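Local coordinates for protein chitinase A (Pteris ryukyuensis, PDB 4RL3) that probably hydrolyses the beta-1,4 glycosidic bonds of chitin through this family 18 catalytic domain of a longer LysM-bearing protein, at residues T94-W99 / T131-S136; V180-Y185 / S205-G210; S198-A203 / V213-S218. One frame throughout, in Å; residues are numbered along the deposited sequence.

All three contacts belong to the (beta/alpha)8 barrel of the catalytic domain, but they fall on two separate parts of it. Contact 1 joins the opening turns of two outer helices near the surface; its centre lies 24 Å from that of contact 2 and 29 Å from that of contact 3. Contacts 2 and 3 are close companions, with centres 6 Å apart, and both draw on helix 193-206. They meet directly: S216 OG is 2.7 Å from F182 O and L214 N is 3.0 Å from V180 O, both probable hydrogen bonds. Contact 2 also reaches a bound acetate, while the side chain of F182 lies about 12 Å from a magnesium ion.

Contact 1: residues T94-W99 / T131-S136; sequences TSVSSW and TSTFVS
V96 and T133 mark the closest backbone approach between the starts of two neighbouring helices, their CA atoms 6.7 Å apart. V96 makes every contact across the two segments, spreading its two methyl groups over two partners a turn apart on the opposite helix. CG2 meets the methyl of T133, with CG2 to CG2 at 4.0 Å and the two side chains crossing at a slant. With V96 CG1 anti to the backbone N (chi1 169°), that second branch comes up against S136, where CG1 lies 3.5 Å from OG. The first is methyl against methyl, the second a methyl packed on a hydroxyl oxygen; the hydroxyl of S136 is hydrogen-bonded to Q140 and that of T133 to S130. The fold is a TIM barrel: helix 96-114 leads into strand 118-123, and helix 131-147 follows it, so these are adjacent outer helices touching near their N-terminal ends. S95 is the N-cap residue of the first, and its OG shares a 2.7 Å hydrogen bond with S98 OG. Deeper in, W99 carries the same interface onward, lying against C137, I138 and L141 while its NE1 bonds to D37.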
loop_
_atom_site.group_PDB
_atom_site.type_symbol
_atom_site.label_atom_id
_atom_site.label_comp_id
_atom_site.label_asym_id
_atom_site.label_seq_id
_atom_site.Cartn_x
_atom_site.Cartn_y
_atom_site.Cartn_z
ATOM N N THR A 94 -20.464 6.508 10.539
ATOM C CA THR A 94 -21.666 6.946 11.265
ATOM C C THR A 94 -21.498 8.396 11.710
ATOM O O THR A 94 -22.409 9.216 11.556
ATOM C CB THR A 94 -21.913 6.038 12.493
ATOM O OG1 THR A 94 -22.132 4.693 12.042
ATOM C CG2 THR A 94 -23.121 6.518 13.303
ATOM N N SER A 95 -20.330 8.674 12.283
ATOM C CA SER A 95 -19.854 10.010 12.590
ATOM C C SER A 95 -18.343 9.954 12.498
ATOM O O SER A 95 -17.747 8.867 12.613
ATOM C CB SER A 95 -20.265 10.438 14.002
ATOM O OG SER A 95 -19.582 9.679 14.987
ATOM N N VAL A 96 -17.720 11.104 12.300
ATOM C CA VAL A 96 -16.265 11.162 12.220
ATOM C C VAL A 96 -15.655 10.637 13.519
ATOM O O VAL A 96 -14.767 9.790 13.502
ATOM C CB VAL A 96 -15.760 12.585 11.910
ATOM C CG1 VAL A 96 -14.251 12.682 12.086
ATOM C CG2 VAL A 96 -16.168 12.993 10.509
ATOM N N SER A 97 -16.142 11.133 14.651
ATOM C CA SER A 97 -15.539 10.779 15.922
ATOM C C SER A 97 -15.666 9.297 16.240
ATOM O O SER A 97 -14.726 8.694 16.773
ATOM C CB SER A 97 -16.113 11.621 17.064
ATOM O OG SER A 97 -17.481 11.344 17.273
ATOM N N SER A 98 -16.811 8.699 15.924
ATOM C CA SER A 98 -17.020 7.285 16.241
ATOM C C SER A 98 -16.210 6.389 15.306
ATOM O O SER A 98 -15.646 5.379 15.746
ATOM C CB SER A 98 -18.499 6.892 16.258
ATOM O OG SER A 98 -19.122 7.045 15.000
ATOM N N TRP A 99 -16.133 6.761 14.030
ATOM C CA TRP A 99 -15.315 5.996 13.082
ATOM C C TRP A 99 -13.844 6.033 13.535
ATOM O O TRP A 99 -13.168 4.991 13.610
ATOM C CB TRP A 99 -15.482 6.510 11.630
ATOM C CG TRP A 99 -14.837 5.588 10.615
ATOM C CD1 TRP A 99 -15.455 4.608 9.901
ATOM C CD2 TRP A 99 -13.450 5.541 10.245
ATOM N NE1 TRP A 99 -14.544 3.942 9.117
ATOM C CE2 TRP A 99 -13.308 4.497 9.305
ATOM C CE3 TRP A 99 -12.321 6.280 10.607
ATOM C CZ2 TRP A 99 -12.082 4.169 8.729
ATOM C CZ3 TRP A 99 -11.094 5.953 10.035
ATOM C CH2 TRP A 99 -10.988 4.912 9.096
ATOM N N THR A 131 -15.668 14.256 0.759
ATOM C CA THR A 131 -14.219 14.250 0.795
ATOM C C THR A 131 -13.693 14.794 2.127
ATOM O O THR A 131 -12.733 14.257 2.678
ATOM C CB THR A 131 -13.661 15.008 -0.422
ATOM O OG1 THR A 131 -14.005 14.259 -1.596
ATOM C CG2 THR A 131 -12.152 15.214 -0.334
ATOM N N SER A 132 -14.327 15.841 2.653
ATOM C CA SER A 132 -13.929 16.387 3.949
ATOM C C SER A 132 -14.046 15.345 5.060
ATOM O O SER A 132 -13.181 15.264 5.925
ATOM C CB SER A 132 -14.763 17.617 4.308
ATOM O OG SER A 132 -14.419 18.723 3.487
ATOM N N THR A 133 -15.118 14.554 5.031
ATOM C CA THR A 133 -15.327 13.515 6.032
ATOM C C THR A 133 -14.247 12.447 5.931
ATOM O O THR A 133 -13.655 12.076 6.934
ATOM C CB THR A 133 -16.728 12.901 5.928
ATOM O OG1 THR A 133 -17.698 13.893 6.298
ATOM C CG2 THR A 133 -16.862 11.687 6.836
ATOM N N PHE A 134 -13.976 11.979 4.714
ATOM C CA PHE A 134 -12.916 10.999 4.490
ATOM C C PHE A 134 -11.561 11.504 4.992
ATOM O O PHE A 134 -10.860 10.808 5.721
ATOM C CB PHE A 134 -12.823 10.626 3.005
ATOM C CG PHE A 134 -11.666 9.728 2.665
ATOM C CD1 PHE A 134 -11.638 8.416 3.108
ATOM C CD2 PHE A 134 -10.595 10.197 1.914
ATOM C CE1 PHE A 134 -10.576 7.592 2.802
ATOM C CE2 PHE A 134 -9.529 9.367 1.583
ATOM C CZ PHE A 134 -9.514 8.069 2.051
ATOM N N VAL A 135 -11.206 12.724 4.614
ATOM C CA VAL A 135 -9.912 13.269 4.976
ATOM C C VAL A 135 -9.778 13.406 6.496
ATOM O O VAL A 135 -8.741 13.074 7.070
ATOM C CB VAL A 135 -9.662 14.620 4.258
ATOM C CG1 VAL A 135 -8.451 15.337 4.826
ATOM C CG2 VAL A 135 -9.518 14.410 2.749
ATOM N N SER A 136 -10.823 13.897 7.149
ATOM C CA SER A 136 -10.808 14.023 8.597
ATOM C C SER A 136 -10.615 12.666 9.281
ATOM O O SER A 136 -9.801 12.532 10.183
ATOM C CB SER A 136 -12.114 14.651 9.075
ATOM O OG SER A 136 -12.078 14.860 10.479
#

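Contact 2: residues V180-Y185 / S205-G210; sequences VNFQFY and SKYGGG. With ACT (acetate ion), chain E.
V180 and F182 approach the phenol ring of Y207 in two different ways, just where the chain leaves strand 179-180 of the TIM barrel and enters the loop before helix 193-206. V180 comes in over a face: its CG1 sits 4.0 Å from Y207 CG, on the part of the ring nearest the backbone, and the two side chains cross at about a right angle. F182 also crosses Y207 nearly perpendicularly, but presents its edge, with Y207 CE2 near the plane of the phenylalanine ring and 4.1 Å from F182 CD2. Y207 is thus wedged by one corner against F182 and by its root against V180, while Y166 and T167 of helix 163-173 and P158 add further packing. No hydrogen bond joins the two segments.

N181 and Q183 are each the centre of an inverse gamma turn, and their side chains touch D120 and D122, which belong to the DxDxE sequence characteristic of family 18. F182 CD1 stands 3.4 Å above the middle of the F184 ring, and Q183 CB lies over one face of Y185. An acetate, probably from the crystallisation liquor, occupies the edge of the Y185 ring, in its plane, where Y185 OH donates a 2.6 Å hydrogen bond to acetate OXT.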
loop_
_atom_site.group_PDB
_atom_site.type_symbol
_atom_site.label_atom_id
_atom_site.label_comp_id
_atom_site.label_asym_id
_atom_site.label_seq_id
_atom_site.Cartn_x
_atom_site.Cartn_y
_atom_site.Cartn_z
ATOM N N VAL A 180 4.008 7.675 -0.439
ATOM C CA VAL A 180 2.894 7.716 -1.368
ATOM C C VAL A 180 3.080 6.559 -2.347
ATOM O O VAL A 180 3.968 6.588 -3.214
ATOM C CB VAL A 180 2.806 9.081 -2.094
ATOM C CG1 VAL A 180 1.633 9.079 -3.077
ATOM C CG2 VAL A 180 2.662 10.211 -1.078
ATOM N N ASN A 181 2.250 5.530 -2.173
ATOM C CA ASN A 181 2.220 4.356 -3.049
ATOM C C ASN A 181 1.351 4.667 -4.276
ATOM O O ASN A 181 0.257 4.124 -4.420
ATOM C CB ASN A 181 1.616 3.128 -2.337
ATOM C CG ASN A 181 2.521 2.501 -1.274
ATOM O OD1 ASN A 181 3.554 3.049 -0.851
ATOM N ND2 ASN A 181 2.097 1.345 -0.810
ATOM N N PHE A 182 1.812 5.559 -5.146
ATOM C CA PHE A 182 1.011 5.932 -6.295
ATOM C C PHE A 182 0.917 4.729 -7.236
ATOM O O PHE A 182 1.922 4.109 -7.554
ATOM C CB PHE A 182 1.594 7.147 -7.023
ATOM C CG PHE A 182 0.663 7.719 -8.050
ATOM C CD1 PHE A 182 0.585 7.151 -9.308
ATOM C CD2 PHE A 182 -0.165 8.781 -7.745
ATOM C CE1 PHE A 182 -0.286 7.635 -10.251
ATOM C CE2 PHE A 182 -1.050 9.272 -8.692
ATOM C CZ PHE A 182 -1.105 8.699 -9.947
ATOM N N GLN A 183 -0.297 4.392 -7.656
ATOM C CA GLN A 183 -0.536 3.212 -8.477
ATOM C C GLN A 183 -0.321 3.486 -9.966
ATOM O O GLN A 183 -1.264 3.811 -10.692
ATOM C CB GLN A 183 -1.955 2.702 -8.267
ATOM C CG GLN A 183 -2.274 2.307 -6.831
ATOM C CD GLN A 183 -3.687 1.770 -6.702
ATOM O OE1 GLN A 183 -4.208 1.131 -7.614
ATOM N NE2 GLN A 183 -4.323 2.051 -5.576
ATOM N N PHE A 184 0.911 3.312 -10.431
ATOM C CA PHE A 184 1.244 3.604 -11.837
ATOM C C PHE A 184 0.741 2.536 -12.796
ATOM O O PHE A 184 0.679 2.769 -14.008
ATOM C CB PHE A 184 2.745 3.831 -11.988
ATOM C CG PHE A 184 3.197 5.141 -11.412
ATOM C CD1 PHE A 184 3.000 6.331 -12.112
ATOM C CD2 PHE A 184 3.778 5.206 -10.153
ATOM C CE1 PHE A 184 3.393 7.545 -11.569
ATOM C CE2 PHE A 184 4.186 6.417 -9.618
ATOM C CZ PHE A 184 3.986 7.594 -10.319
ATOM N N TYR A 185 0.330 1.400 -12.245
ATOM C CA TYR A 185 -0.300 0.338 -13.022
ATOM C C TYR A 185 -1.744 0.668 -13.402
ATOM O O TYR A 185 -2.402 -0.131 -14.076
ATOM C CB TYR A 185 -0.186 -1.018 -12.303
ATOM C CG TYR A 185 -0.434 -0.986 -10.810
ATOM C CD1 TYR A 185 0.608 -0.740 -9.920
ATOM C CD2 TYR A 185 -1.697 -1.213 -10.289
ATOM C CE1 TYR A 185 0.391 -0.707 -8.550
ATOM C CE2 TYR A 185 -1.925 -1.199 -8.921
ATOM C CZ TYR A 185 -0.889 -0.942 -8.057
ATOM O OH TYR A 185 -1.113 -0.922 -6.704
ATOM N N SER A 205 4.415 15.671 -8.786
ATOM C CA SER A 205 4.093 17.092 -8.610
ATOM C C SER A 205 2.851 17.339 -7.744
ATOM O O SER A 205 2.721 18.415 -7.154
ATOM C CB SER A 205 3.919 17.781 -9.969
ATOM O OG SER A 205 2.658 17.507 -10.532
ATOM N N LYS A 206 1.963 16.345 -7.663
ATOM C CA LYS A 206 0.714 16.431 -6.895
ATOM C C LYS A 206 0.837 15.934 -5.461
ATOM O O LYS A 206 -0.062 16.180 -4.645
ATOM C CB LYS A 206 -0.378 15.612 -7.592
ATOM C CG LYS A 206 -0.696 16.104 -8.996
ATOM C CD LYS A 206 -1.526 15.103 -9.774
ATOM C CE LYS A 206 -1.833 15.627 -11.171
ATOM N NZ LYS A 206 -2.611 14.641 -11.969
ATOM N N TYR A 207 1.947 15.251 -5.158
ATOM C CA TYR A 207 2.144 14.586 -3.866
ATOM C C TYR A 207 3.490 14.962 -3.255
ATOM O O TYR A 207 4.243 14.109 -2.755
ATOM C CB TYR A 207 1.981 13.072 -4.018
ATOM C CG TYR A 207 0.542 12.704 -4.224
ATOM C CD1 TYR A 207 -0.335 12.674 -3.140
ATOM C CD2 TYR A 207 0.037 12.423 -5.485
ATOM C CE1 TYR A 207 -1.666 12.359 -3.310
ATOM C CE2 TYR A 207 -1.296 12.095 -5.662
ATOM C CZ TYR A 207 -2.141 12.071 -4.560
ATOM O OH TYR A 207 -3.475 11.765 -4.715
ATOM N N GLY A 208 3.790 16.255 -3.312
ATOM C CA GLY A 208 4.908 16.819 -2.565
ATOM C C GLY A 208 6.222 16.945 -3.314
ATOM O O GLY A 208 7.204 17.420 -2.742
ATOM N N GLY A 209 6.249 16.534 -4.582
ATOM C CA GLY A 209 7.406 16.751 -5.455
ATOM C C GLY A 209 8.151 15.497 -5.845
ATOM O O GLY A 209 8.883 15.497 -6.821
ATOM N N GLY A 210 7.966 14.412 -5.093
ATOM C CA GLY A 210 8.622 13.156 -5.419
ATOM C C GLY A 210 9.391 12.474 -4.304
ATOM O O GLY A 210 9.587 11.266 -4.356
HETATM C C ACT E . -3.853 -1.296 -4.799
HETATM O O ACT E . -5.043 -1.506 -4.452
HETATM O OXT ACT E . -3.570 -1.548 -5.998
HETATM C CH3 ACT E . -2.825 -0.790 -3.825
#

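Contact 3: residues S198-A203 / V213-S218; sequences SLYNTA and VLASFS
This is a buried helix-to-strand contact in the barrel wall, in which Y200 of helix 193-206 reaches down to the chain at V213-A215 as it enters strand 215-218. The backbones come nearest at Y200 and A215, whose CA atoms are 7.2 Å apart, and one aromatic side chain covers most of the distance between them. A chi1 of 177° swings the Y200 ring away from the backbone N and out from the helix, until its hydroxyl meets the main chain. There Y200 OH donates to V213 O over 2.7 Å. The carbonyl oxygen lies in the plane of the ring, at its edge; the C=O...OH angle is 143°, with the hydroxyl tilted 19° out of the carbonyl plane. A buried main-chain oxygen thus gains a side-chain donor, and the ring a polar fix at its far end.

The apolar contacts lie off the ring plane, V213 CG1 to one side and A215 CB to the other. Y200 CE2 lies 4.1 Å from V213 CG1, the two side chains sliding past each other in opposite directions, and Y200 CD2 is 4.5 Å from A215 CB. With a phenylalanine here, V213 O would probably lose its phenolic donor and the ring would be less firmly fixed against the strand entrance.

The segments form the second half of a beta-alpha-beta crossover, running from strand 179-180 through helix 193-206 to strand 215-218. That last strand is paired in parallel with strand 244-248 through A215 and F217. Helix 226-238 covers the outside, with L236 on Y200 and C233 on A215, and A203 touches F182 of the loop after strand 179-180.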
loop_
_atom_site.group_PDB
_atom_site.type_symbol
_atom_site.label_atom_id
_atom_site.label_comp_id
_atom_site.label_asym_id
_atom_site.label_seq_id
_atom_site.Cartn_x
_atom_site.Cartn_y
_atom_site.Cartn_z
ATOM N N SER A 198 7.502 10.652 -17.573
ATOM C CA SER A 198 6.616 11.820 -17.589
ATOM C C SER A 198 5.431 11.661 -16.620
ATOM O O SER A 198 5.088 12.591 -15.880
ATOM C CB SER A 198 6.096 12.078 -19.005
ATOM O OG SER A 198 7.150 12.402 -19.903
ATOM N N LEU A 199 4.826 10.485 -16.621
ATOM C CA LEU A 199 3.679 10.209 -15.751
ATOM C C LEU A 199 4.087 10.266 -14.281
ATOM O O LEU A 199 3.332 10.759 -13.425
ATOM C CB LEU A 199 3.085 8.836 -16.066
ATOM C CG LEU A 199 2.443 8.704 -17.447
ATOM C CD1 LEU A 199 2.241 7.242 -17.799
ATOM C CD2 LEU A 199 1.135 9.463 -17.509
ATOM N N TYR A 200 5.287 9.761 -13.993
ATOM C CA TYR A 200 5.833 9.821 -12.653
ATOM C C TYR A 200 6.033 11.273 -12.211
ATOM O O TYR A 200 5.681 11.642 -11.091
ATOM C CB TYR A 200 7.153 9.024 -12.541
ATOM C CG TYR A 200 7.732 9.174 -11.156
ATOM C CD1 TYR A 200 8.533 10.268 -10.835
ATOM C CD2 TYR A 200 7.417 8.272 -10.147
ATOM C CE1 TYR A 200 9.019 10.439 -9.555
ATOM C CE2 TYR A 200 7.899 8.440 -8.864
ATOM C CZ TYR A 200 8.702 9.524 -8.579
ATOM O OH TYR A 200 9.169 9.737 -7.301
ATOM N N ASN A 201 6.612 12.102 -13.079
ATOM C CA ASN A 201 6.793 13.512 -12.753
ATOM C C ASN A 201 5.472 14.216 -12.463
ATOM O O ASN A 201 5.365 14.986 -11.520
ATOM C CB ASN A 201 7.571 14.224 -13.867
ATOM C CG ASN A 201 9.070 14.085 -13.696
ATOM O OD1 ASN A 201 9.720 14.983 -13.145
ATOM N ND2 ASN A 201 9.626 12.938 -14.113
ATOM N N THR A 202 4.445 13.915 -13.240
ATOM C CA THR A 202 3.155 14.543 -13.028
ATOM C C THR A 202 2.555 14.128 -11.685
ATOM O O THR A 202 2.083 14.974 -10.912
ATOM C CB THR A 202 2.193 14.205 -14.176
ATOM O OG1 THR A 202 2.670 14.815 -15.393
ATOM C CG2 THR A 202 0.790 14.720 -13.867
ATOM N N ALA A 203 2.565 12.829 -11.405
ATOM C CA ALA A 203 2.052 12.337 -10.123
ATOM C C ALA A 203 2.859 12.892 -8.958
ATOM O O ALA A 203 2.305 13.359 -7.945
ATOM C CB ALA A 203 2.063 10.817 -10.093
ATOM N N VAL A 213 7.285 9.762 -3.172
ATOM C CA VAL A 213 6.429 9.112 -4.158
ATOM C C VAL A 213 7.153 7.914 -4.786
ATOM O O VAL A 213 8.122 8.071 -5.515
ATOM C CB VAL A 213 5.941 10.104 -5.241
ATOM C CG1 VAL A 213 4.988 9.407 -6.200
ATOM C CG2 VAL A 213 5.254 11.301 -4.589
ATOM N N LEU A 214 6.666 6.713 -4.479
ATOM C CA LEU A 214 7.260 5.481 -5.008
ATOM C C LEU A 214 6.762 5.171 -6.412
ATOM O O LEU A 214 5.605 5.408 -6.729
ATOM C CB LEU A 214 6.949 4.302 -4.085
ATOM C CG LEU A 214 7.349 4.486 -2.621
ATOM C CD1 LEU A 214 6.884 3.286 -1.828
ATOM C CD2 LEU A 214 8.841 4.704 -2.470
ATOM N N ALA A 215 7.651 4.645 -7.256
ATOM C CA ALA A 215 7.249 4.087 -8.530
ATOM C C ALA A 215 6.644 2.728 -8.281
ATOM O O ALA A 215 6.844 2.139 -7.220
ATOM C CB ALA A 215 8.446 3.964 -9.458
ATOM N N SER A 216 5.896 2.223 -9.252
ATOM C CA SER A 216 5.239 0.932 -9.109
ATOM C C SER A 216 4.856 0.289 -10.430
ATOM O O SER A 216 4.795 0.942 -11.491
ATOM C CB SER A 216 3.989 1.050 -8.238
ATOM O OG SER A 216 3.064 1.961 -8.798
ATOM N N PHE A 217 4.609 -1.010 -10.340
ATOM C CA PHE A 217 4.030 -1.782 -11.417
ATOM C C PHE A 217 3.238 -2.957 -10.865
ATOM O O PHE A 217 3.349 -3.292 -9.689
ATOM C CB PHE A 217 5.099 -2.232 -12.440
ATOM C CG PHE A 217 6.245 -3.032 -11.860
ATOM C CD1 PHE A 217 6.139 -4.402 -11.693
ATOM C CD2 PHE A 217 7.441 -2.415 -11.520
ATOM C CE1 PHE A 217 7.196 -5.144 -11.182
ATOM C CE2 PHE A 217 8.502 -3.144 -11.015
ATOM C CZ PHE A 217 8.367 -4.516 -10.840
ATOM N N SER A 218 2.422 -3.558 -11.726
ATOM C CA SER A 218 1.672 -4.746 -11.386
ATOM C C SER A 218 2.333 -5.965 -11.996
ATOM O O SER A 218 2.847 -5.907 -13.115
ATOM C CB SER A 218 0.234 -4.634 -11.893
ATOM O OG SER A 218 -0.432 -5.890 -11.851
#